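Local coordinates for protein glutathione S-transferase (Burkholderia xenovorans, PDB 2DSA) that probably conjugates glutathione to electrophilic substrates and reductively dechlorinates metabolites of polychlorinated biphenyls, at residues Leu12-Ala17 and Ile156-Val160; Ala17-Leu23 and Val73-Val77; Gly79-Ala83 and Gln150-Ala154. One frame throughout, in Å; residues are numbered along the deposited sequence.

The three contacts adjoin one another where the thioredoxin-like N-terminal domain meets the helical C-terminal domain. Contact 1 joins the domains and lies nearest the ligands: the side chain of Tyr157 comes to about 4 Å from a bound glutathione. Val73 of contact 2 and Val153 of contact 3 have their side chains about 13 Å from a bound glutathione. Contacts 1 and 2 share Ala17 and have centres about 11 Å apart. Contact 3 starts the helix that contact 1 uses, and their centres are about 12 Å apart. Contacts 2 and 3 are closest, about 9 Å between centres. There Ala74 CB packs on Leu82 CB at 3.7 Å.

Contact 1 of 3, residues Leu12-Ala17 and Ile156-Val160; sequences LSPHIA and IYLFV
Ile16 and Ile156 meet methyl to methyl, with CG2 of Ile16 3.5 Å from CG2 of Ile156. The two side chains run past each other in opposite senses. Ile156 CG2 also lies 3.4 Å from the backbone Ser13 O, while its CD1 reaches on to Ala17 CA at 4.1 Å. The other arm of Ile16 ends in CD1, which lies 3.9 Å from Val160 CG2 and also brushes the Phe159 ring obliquely. Val160 CG2 packs against both Ile16 CD1 and Leu12 CG, the latter 3.8 Å away, and the two lie on the same side of it. This branch stands beside the backbone N of Val160, with CG1 taking the place opposite that N (chi1 167°).

Consistent with the small side chain of Ser13, the CA atoms of Ser13 and Tyr157 are 5.1 Å apart. Ser13 OG rests 3.5 Å from Tyr157 CA and approaches the ring obliquely. The axes of the two short segments pass within 8.7 Å, with an angle of 135° between their directions.

Further out, Tyr157 OH is hydrogen-bonded to His106 ND1. His106 lines the pockets of glutathione and of the dienoic acid ligand, so this bond links the interface to the active site. Helix 66-76 packs on Ser13, helix 89-109 on Tyr157, and helix 189-197 on Leu12, Ile16 and Phe159. The contact thus joins helix 12-21 of the thioredoxin-like domain to helix 153-163 of the all-helical domain.

Contact 2 of 3, residues Ala17-Leu23 and Val73-Val77; sequences ALREAGL and VADQV
Ala21 and Val77 bring their CA atoms to 6.0 Å, and Leu18 and Val73 to 6.4 Å, where the C-terminal ends of two helices lie together. Val73 divides its two methyls between partners. CG1 sits among Ala17, Ala21 and Leu23, 4.0 Å from Ala17 CB. CG2 meets Leu18 CD2 at 3.8 Å, the two side chains crossing nearly at right angles.

Val77 CG2 packs beside Val73 on Ala21 CB, on the carbonyl Ala21 O at 3.4 Å, and on Leu23 CD2 at 3.7 Å. The fork of Leu23 touches two residues: CD2 meets Val77 CG2, and CD1 lies 4.0 Å from Gln76 CB. The amide of Gln76 turns aside, and NE2 is hydrogen-bonded to Tyr72 O. Asp75 forms a salt bridge with Arg91 and a hydrogen bond to Tyr92 of the second subunit.

A Schellman motif ends the first helix. Gly22 has positive phi (77°), Leu23 N bonds back to Leu18 O at 3.2 Å, and Gly22 N makes a weak bond to Arg19 O. The turn leaves Leu23 facing Val77.

Helices 12-21 and 66-76 both belong to the thioredoxin-like domain. Val153 of helix 153-163 packs over the pair, touching Ala17 and Ala74.

Contact 3 of 3, residues Gly79-Ala83 and Gln150-Ala154; sequences GKQLA and QLSVA
Leu82 and Val153 share the one hydrogen bond between the segments. Val153 N donates a hydrogen bond to Leu82 O at 2.8 Å, with an N-H...O angle of 151°. The donor lies in the carbonyl plane, and the C=O...N angle is 158°. Both methyls of Val153 lie 3.7 Å from the same oxygen, on one side of it. Ser152 CB presses on it as well, at 3.4 Å.

A second polar bond stays within 150-154. Ala154 N donates to Ser152 OG at 3.3 Å, so Ser152 is the N-cap of helix 153-163. Asp155 OD1 in turn accepts from Ser152 N, which is the side-chain-to-N-cap half of a capping box. The sequence and this bond are consistent with the N-capping box of glutathione transferases. Leu82 O takes up a further N-H at the helix start, that of Val153.

Apolar contacts run alongside. Leu82 and Leu151 lie side by side, CD2 of Leu82 to CD2 of Leu151 at 4.0 Å. Leu82 CB touches Val153 CG1. Beyond them, Leu82 packs on Ala21 and Ala74, and Val153 on Ala17 and Val70.

Gln81 and Gln150, both exposed, meet by van der Waals contact. The bend of Gln150 at chi2 brings its NE2 4.0 Å from Gln81 CB, and the amide planes are 42° apart.

Contact 1 of 3, residues Leu12-Ala17 and Ile156-Val160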
loop_
_atom_site.group_PDB
_atom_site.type_symbol
_atom_site.label_atom_id
_atom_site.label_comp_id
_atom_site.label_asym_id
_atom_site.label_seq_id
_atom_site.Cartn_x
_atom_site.Cartn_y
_atom_site.Cartn_z
ATOM N N LEU A 12 -11.182 10.158 -5.476
ATOM C CA LEU A 12 -11.519 11.418 -4.842
ATOM C C LEU A 12 -10.322 11.927 -4.032
ATOM O O LEU A 12 -10.194 13.128 -3.789
ATOM C CB LEU A 12 -12.775 11.252 -3.977
ATOM C CG LEU A 12 -13.247 12.408 -3.069
ATOM C CD1 LEU A 12 -13.576 13.715 -3.841
ATOM C CD2 LEU A 12 -14.424 11.967 -2.208
ATOM N N SER A 13 -9.447 11.001 -3.626
ATOM C CA SER A 13 -8.233 11.338 -2.881
ATOM C C SER A 13 -7.195 12.139 -3.701
ATOM O O SER A 13 -6.835 13.244 -3.292
ATOM C CB SER A 13 -7.616 10.072 -2.257
ATOM O OG SER A 13 -6.359 10.365 -1.668
ATOM N N PRO A 14 -6.671 11.580 -4.818
ATOM C CA PRO A 14 -5.891 12.470 -5.690
ATOM C C PRO A 14 -6.646 13.710 -6.184
ATOM O O PRO A 14 -6.042 14.778 -6.260
ATOM C CB PRO A 14 -5.472 11.577 -6.876
ATOM C CG PRO A 14 -6.129 10.245 -6.675
ATOM C CD PRO A 14 -6.646 10.174 -5.280
ATOM N N HIS A 15 -7.936 13.586 -6.498
ATOM C CA HIS A 15 -8.755 14.760 -6.863
ATOM C C HIS A 15 -8.585 15.884 -5.832
ATOM O O HIS A 15 -8.168 16.987 -6.170
ATOM C CB HIS A 15 -10.234 14.369 -6.990
ATOM C CG HIS A 15 -11.108 15.445 -7.565
ATOM N ND1 HIS A 15 -12.406 15.211 -7.955
ATOM C CD2 HIS A 15 -10.866 16.755 -7.828
ATOM C CE1 HIS A 15 -12.935 16.332 -8.414
ATOM N NE2 HIS A 15 -12.019 17.283 -8.351
ATOM N N ILE A 16 -8.886 15.597 -4.569
ATOM C CA ILE A 16 -8.702 16.584 -3.498
ATOM C C ILE A 16 -7.256 17.083 -3.433
ATOM O O ILE A 16 -7.029 18.277 -3.255
ATOM C CB ILE A 16 -9.152 16.024 -2.112
ATOM C CG1 ILE A 16 -10.679 15.881 -2.047
ATOM C CG2 ILE A 16 -8.662 16.909 -0.962
ATOM C CD1 ILE A 16 -11.179 14.918 -0.908
ATOM N N ALA A 17 -6.281 16.176 -3.550
ATOM C CA ALA A 17 -4.859 16.559 -3.478
ATOM C C ALA A 17 -4.478 17.545 -4.590
ATOM O O ALA A 17 -3.791 18.539 -4.338
ATOM C CB ALA A 17 -3.936 15.327 -3.510
ATOM N N ILE A 156 -5.913 13.201 3.595
ATOM C CA ILE A 156 -6.847 13.272 2.475
ATOM C C ILE A 156 -7.314 11.869 2.097
ATOM O O ILE A 156 -8.500 11.638 1.912
ATOM C CB ILE A 156 -6.218 13.993 1.244
ATOM C CG1 ILE A 156 -5.954 15.464 1.569
ATOM C CG2 ILE A 156 -7.118 13.877 0.039
ATOM C CD1 ILE A 156 -4.939 16.145 0.647
ATOM N N TYR A 157 -6.372 10.933 2.003
ATOM C CA TYR A 157 -6.714 9.561 1.693
ATOM C C TYR A 157 -7.634 9.009 2.794
ATOM O O TYR A 157 -8.691 8.452 2.494
ATOM C CB TYR A 157 -5.441 8.730 1.527
ATOM C CG TYR A 157 -5.612 7.344 0.951
ATOM C CD1 TYR A 157 -6.785 6.967 0.296
ATOM C CD2 TYR A 157 -4.576 6.418 1.020
ATOM C CE1 TYR A 157 -6.931 5.701 -0.241
ATOM C CE2 TYR A 157 -4.709 5.146 0.478
ATOM C CZ TYR A 157 -5.892 4.796 -0.143
ATOM O OH TYR A 157 -6.043 3.551 -0.681
ATOM N N LEU A 158 -7.245 9.181 4.057
ATOM C CA LEU A 158 -8.076 8.715 5.192
ATOM C C LEU A 158 -9.496 9.279 5.153
ATOM O O LEU A 158 -10.479 8.537 5.289
ATOM C CB LEU A 158 -7.415 9.036 6.539
ATOM C CG LEU A 158 -8.178 8.625 7.814
ATOM C CD1 LEU A 158 -8.454 7.110 7.859
ATOM C CD2 LEU A 158 -7.391 9.056 9.038
ATOM N N PHE A 159 -9.599 10.586 4.939
ATOM C CA PHE A 159 -10.890 11.257 4.842
ATOM C C PHE A 159 -11.819 10.629 3.797
ATOM O O PHE A 159 -13.030 10.505 4.021
ATOM C CB PHE A 159 -10.672 12.744 4.543
ATOM C CG PHE A 159 -11.930 13.484 4.221
ATOM C CD1 PHE A 159 -12.689 14.068 5.237
ATOM C CD2 PHE A 159 -12.368 13.601 2.895
ATOM C CE1 PHE A 159 -13.860 14.742 4.941
ATOM C CE2 PHE A 159 -13.536 14.286 2.592
ATOM C CZ PHE A 159 -14.277 14.857 3.605
ATOM N N VAL A 160 -11.256 10.220 2.663
ATOM C CA VAL A 160 -12.055 9.654 1.580
ATOM C C VAL A 160 -12.596 8.255 1.937
ATOM O O VAL A 160 -13.782 7.972 1.743
ATOM C CB VAL A 160 -11.274 9.639 0.250
ATOM C CG1 VAL A 160 -11.975 8.760 -0.809
ATOM C CG2 VAL A 160 -11.071 11.080 -0.267
#

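Contact 2 of 3, residues Ala17-Leu23 and Val73-Val77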
loop_
_atom_site.group_PDB
_atom_site.type_symbol
_atom_site.label_atom_id
_atom_site.label_comp_id
_atom_site.label_asym_id
_atom_site.label_seq_id
_atom_site.Cartn_x
_atom_site.Cartn_y
_atom_site.Cartn_z
ATOM N N ALA A 17 -6.281 16.176 -3.550
ATOM C CA ALA A 17 -4.859 16.559 -3.478
ATOM C C ALA A 17 -4.478 17.545 -4.590
ATOM O O ALA A 17 -3.791 18.539 -4.338
ATOM C CB ALA A 17 -3.936 15.327 -3.510
ATOM N N LEU A 18 -4.914 17.250 -5.813
ATOM C CA LEU A 18 -4.696 18.152 -6.956
ATOM C C LEU A 18 -5.230 19.564 -6.697
ATOM O O LEU A 18 -4.555 20.547 -7.019
ATOM C CB LEU A 18 -5.320 17.578 -8.231
ATOM C CG LEU A 18 -4.599 16.364 -8.821
ATOM C CD1 LEU A 18 -5.501 15.545 -9.734
ATOM C CD2 LEU A 18 -3.336 16.807 -9.562
ATOM N N ARG A 19 -6.419 19.667 -6.101
ATOM C CA ARG A 19 -7.028 20.964 -5.772
ATOM C C ARG A 19 -6.320 21.652 -4.625
ATOM O O ARG A 19 -6.143 22.866 -4.649
ATOM C CB ARG A 19 -8.515 20.813 -5.444
ATOM C CG ARG A 19 -9.311 20.391 -6.637
ATOM C CD ARG A 19 -10.782 20.535 -6.397
ATOM N NE ARG A 19 -11.500 20.104 -7.595
ATOM C CZ ARG A 19 -11.963 20.920 -8.541
ATOM N NH1 ARG A 19 -11.828 22.239 -8.424
ATOM N NH2 ARG A 19 -12.581 20.408 -9.599
ATOM N N GLU A 20 -5.909 20.873 -3.629
ATOM C CA GLU A 20 -5.089 21.394 -2.547
ATOM C C GLU A 20 -3.776 21.973 -3.092
ATOM O O GLU A 20 -3.322 23.020 -2.640
ATOM C CB GLU A 20 -4.811 20.315 -1.485
ATOM C CG GLU A 20 -5.988 19.975 -0.578
ATOM C CD GLU A 20 -6.337 21.076 0.434
ATOM O OE1 GLU A 20 -5.506 21.965 0.733
ATOM O OE2 GLU A 20 -7.469 21.047 0.952
ATOM N N ALA A 21 -3.192 21.287 -4.074
ATOM C CA ALA A 21 -1.939 21.688 -4.693
ATOM C C ALA A 21 -2.113 22.904 -5.608
ATOM O O ALA A 21 -1.139 23.603 -5.904
ATOM C CB ALA A 21 -1.355 20.534 -5.482
ATOM N N GLY A 22 -3.342 23.132 -6.067
ATOM C CA GLY A 22 -3.635 24.224 -6.999
ATOM C C GLY A 22 -3.218 23.960 -8.436
ATOM O O GLY A 22 -3.036 24.907 -9.196
ATOM N N LEU A 23 -3.080 22.684 -8.812
ATOM C CA LEU A 23 -2.582 22.290 -10.143
ATOM C C LEU A 23 -3.682 22.275 -11.204
ATOM O O LEU A 23 -4.868 22.109 -10.871
ATOM C CB LEU A 23 -1.903 20.911 -10.101
ATOM C CG LEU A 23 -0.669 20.692 -9.220
ATOM C CD1 LEU A 23 -0.210 19.245 -9.286
ATOM C CD2 LEU A 23 0.487 21.618 -9.579
ATOM N N VAL A 73 1.814 14.188 -6.738
ATOM C CA VAL A 73 1.069 15.438 -6.664
ATOM C C VAL A 73 1.643 16.424 -5.623
ATOM O O VAL A 73 1.932 17.596 -5.936
ATOM C CB VAL A 73 -0.438 15.176 -6.426
ATOM C CG1 VAL A 73 -1.174 16.479 -6.089
ATOM C CG2 VAL A 73 -1.080 14.479 -7.644
ATOM N N ALA A 74 1.834 15.935 -4.400
ATOM C CA ALA A 74 2.424 16.733 -3.333
ATOM C C ALA A 74 3.824 17.277 -3.667
ATOM O O ALA A 74 4.166 18.398 -3.295
ATOM C CB ALA A 74 2.471 15.920 -2.029
ATOM N N ASP A 75 4.639 16.462 -4.324
ATOM C CA ASP A 75 6.014 16.846 -4.666
ATOM C C ASP A 75 6.077 17.955 -5.727
ATOM O O ASP A 75 7.118 18.591 -5.880
ATOM C CB ASP A 75 6.822 15.631 -5.133
ATOM C CG ASP A 75 7.216 14.699 -3.981
ATOM O OD1 ASP A 75 7.673 13.574 -4.269
ATOM O OD2 ASP A 75 7.095 15.094 -2.801
ATOM N N GLN A 76 4.968 18.170 -6.436
ATOM C CA GLN A 76 4.865 19.243 -7.424
ATOM C C GLN A 76 4.782 20.612 -6.759
ATOM O O GLN A 76 5.205 21.608 -7.346
ATOM C CB GLN A 76 3.669 19.035 -8.374
ATOM C CG GLN A 76 3.679 17.713 -9.151
ATOM C CD GLN A 76 5.078 17.269 -9.592
ATOM O OE1 GLN A 76 5.706 17.898 -10.458
ATOM N NE2 GLN A 76 5.569 16.171 -8.998
ATOM N N VAL A 77 4.241 20.668 -5.541
ATOM C CA VAL A 77 4.074 21.943 -4.835
ATOM C C VAL A 77 4.616 21.888 -3.398
ATOM O O VAL A 77 3.846 21.966 -2.435
ATOM C CB VAL A 77 2.594 22.457 -4.862
ATOM C CG1 VAL A 77 2.527 23.936 -4.492
ATOM C CG2 VAL A 77 1.959 22.287 -6.239
#

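Contact 3 of 3, residues Gly79-Ala83 and Gln150-Ala154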
loop_
_atom_site.group_PDB
_atom_site.type_symbol
_atom_site.label_atom_id
_atom_site.label_comp_id
_atom_site.label_asym_id
_atom_site.label_seq_id
_atom_site.Cartn_x
_atom_site.Cartn_y
_atom_site.Cartn_z
ATOM N N GLY A 79 5.959 23.959 -1.501
ATOM C CA GLY A 79 5.555 25.121 -0.700
ATOM C C GLY A 79 4.283 24.862 0.100
ATOM O O GLY A 79 4.096 25.416 1.190
ATOM N N LYS A 80 3.410 24.012 -0.441
ATOM C CA LYS A 80 2.147 23.701 0.214
ATOM C C LYS A 80 2.259 22.661 1.335
ATOM O O LYS A 80 1.335 22.524 2.142
ATOM C CB LYS A 80 1.067 23.394 -0.822
ATOM C CG LYS A 80 0.494 24.699 -1.395
ATOM C CD LYS A 80 -0.442 24.508 -2.553
ATOM C CE LYS A 80 -0.859 25.863 -3.124
ATOM N NZ LYS A 80 -1.957 26.524 -2.332
ATOM N N GLN A 81 3.396 21.958 1.395
ATOM C CA GLN A 81 3.692 20.980 2.457
ATOM C C GLN A 81 2.621 19.894 2.583
ATOM O O GLN A 81 2.239 19.500 3.689
ATOM C CB GLN A 81 3.896 21.682 3.805
ATOM C CG GLN A 81 4.812 22.890 3.730
ATOM C CD GLN A 81 4.909 23.607 5.045
ATOM O OE1 GLN A 81 4.192 24.585 5.290
ATOM N NE2 GLN A 81 5.790 23.122 5.916
ATOM N N LEU A 82 2.138 19.426 1.440
ATOM C CA LEU A 82 1.206 18.313 1.402
ATOM C C LEU A 82 1.854 16.958 1.713
ATOM O O LEU A 82 1.153 15.966 1.925
ATOM C CB LEU A 82 0.468 18.279 0.064
ATOM C CG LEU A 82 -0.451 19.483 -0.155
ATOM C CD1 LEU A 82 -0.990 19.485 -1.576
ATOM C CD2 LEU A 82 -1.571 19.551 0.902
ATOM N N ALA A 83 3.184 16.917 1.708
ATOM C CA ALA A 83 3.953 15.752 2.164
ATOM C C ALA A 83 5.245 16.277 2.759
ATOM O O ALA A 83 5.749 17.293 2.292
ATOM C CB ALA A 83 4.263 14.822 1.012
ATOM N N GLN A 150 0.382 19.216 10.870
ATOM C CA GLN A 150 0.332 19.508 9.446
ATOM C C GLN A 150 -0.526 18.506 8.678
ATOM O O GLN A 150 -0.276 17.300 8.724
ATOM C CB GLN A 150 1.747 19.557 8.842
ATOM C CG GLN A 150 1.788 20.046 7.379
ATOM C CD GLN A 150 1.706 21.565 7.258
ATOM O OE1 GLN A 150 2.446 22.286 7.934
ATOM N NE2 GLN A 150 0.817 22.056 6.384
ATOM N N LEU A 151 -1.515 19.023 7.956
ATOM C CA LEU A 151 -2.266 18.208 7.007
ATOM C C LEU A 151 -1.357 17.672 5.890
ATOM O O LEU A 151 -0.563 18.412 5.300
ATOM C CB LEU A 151 -3.451 18.979 6.414
ATOM C CG LEU A 151 -4.273 18.176 5.393
ATOM C CD1 LEU A 151 -5.751 18.154 5.753
ATOM C CD2 LEU A 151 -4.051 18.670 3.968
ATOM N N SER A 152 -1.495 16.383 5.608
ATOM C CA SER A 152 -0.787 15.766 4.501
ATOM C C SER A 152 -1.740 14.987 3.565
ATOM O O SER A 152 -2.939 14.855 3.842
ATOM C CB SER A 152 0.314 14.864 5.044
ATOM O OG SER A 152 -0.238 13.665 5.558
ATOM N N VAL A 153 -1.204 14.479 2.458
ATOM C CA VAL A 153 -1.978 13.610 1.566
ATOM C C VAL A 153 -2.499 12.301 2.263
ATOM O O VAL A 153 -3.427 11.673 1.774
ATOM C CB VAL A 153 -1.217 13.299 0.230
ATOM C CG1 VAL A 153 -1.104 14.544 -0.650
ATOM C CG2 VAL A 153 0.169 12.720 0.486
ATOM N N ALA A 154 -1.899 11.903 3.385
ATOM C CA ALA A 154 -2.396 10.745 4.166
ATOM C C ALA A 154 -3.757 11.027 4.795
ATOM O O ALA A 154 -4.617 10.170 4.828
ATOM C CB ALA A 154 -1.395 10.346 5.246
#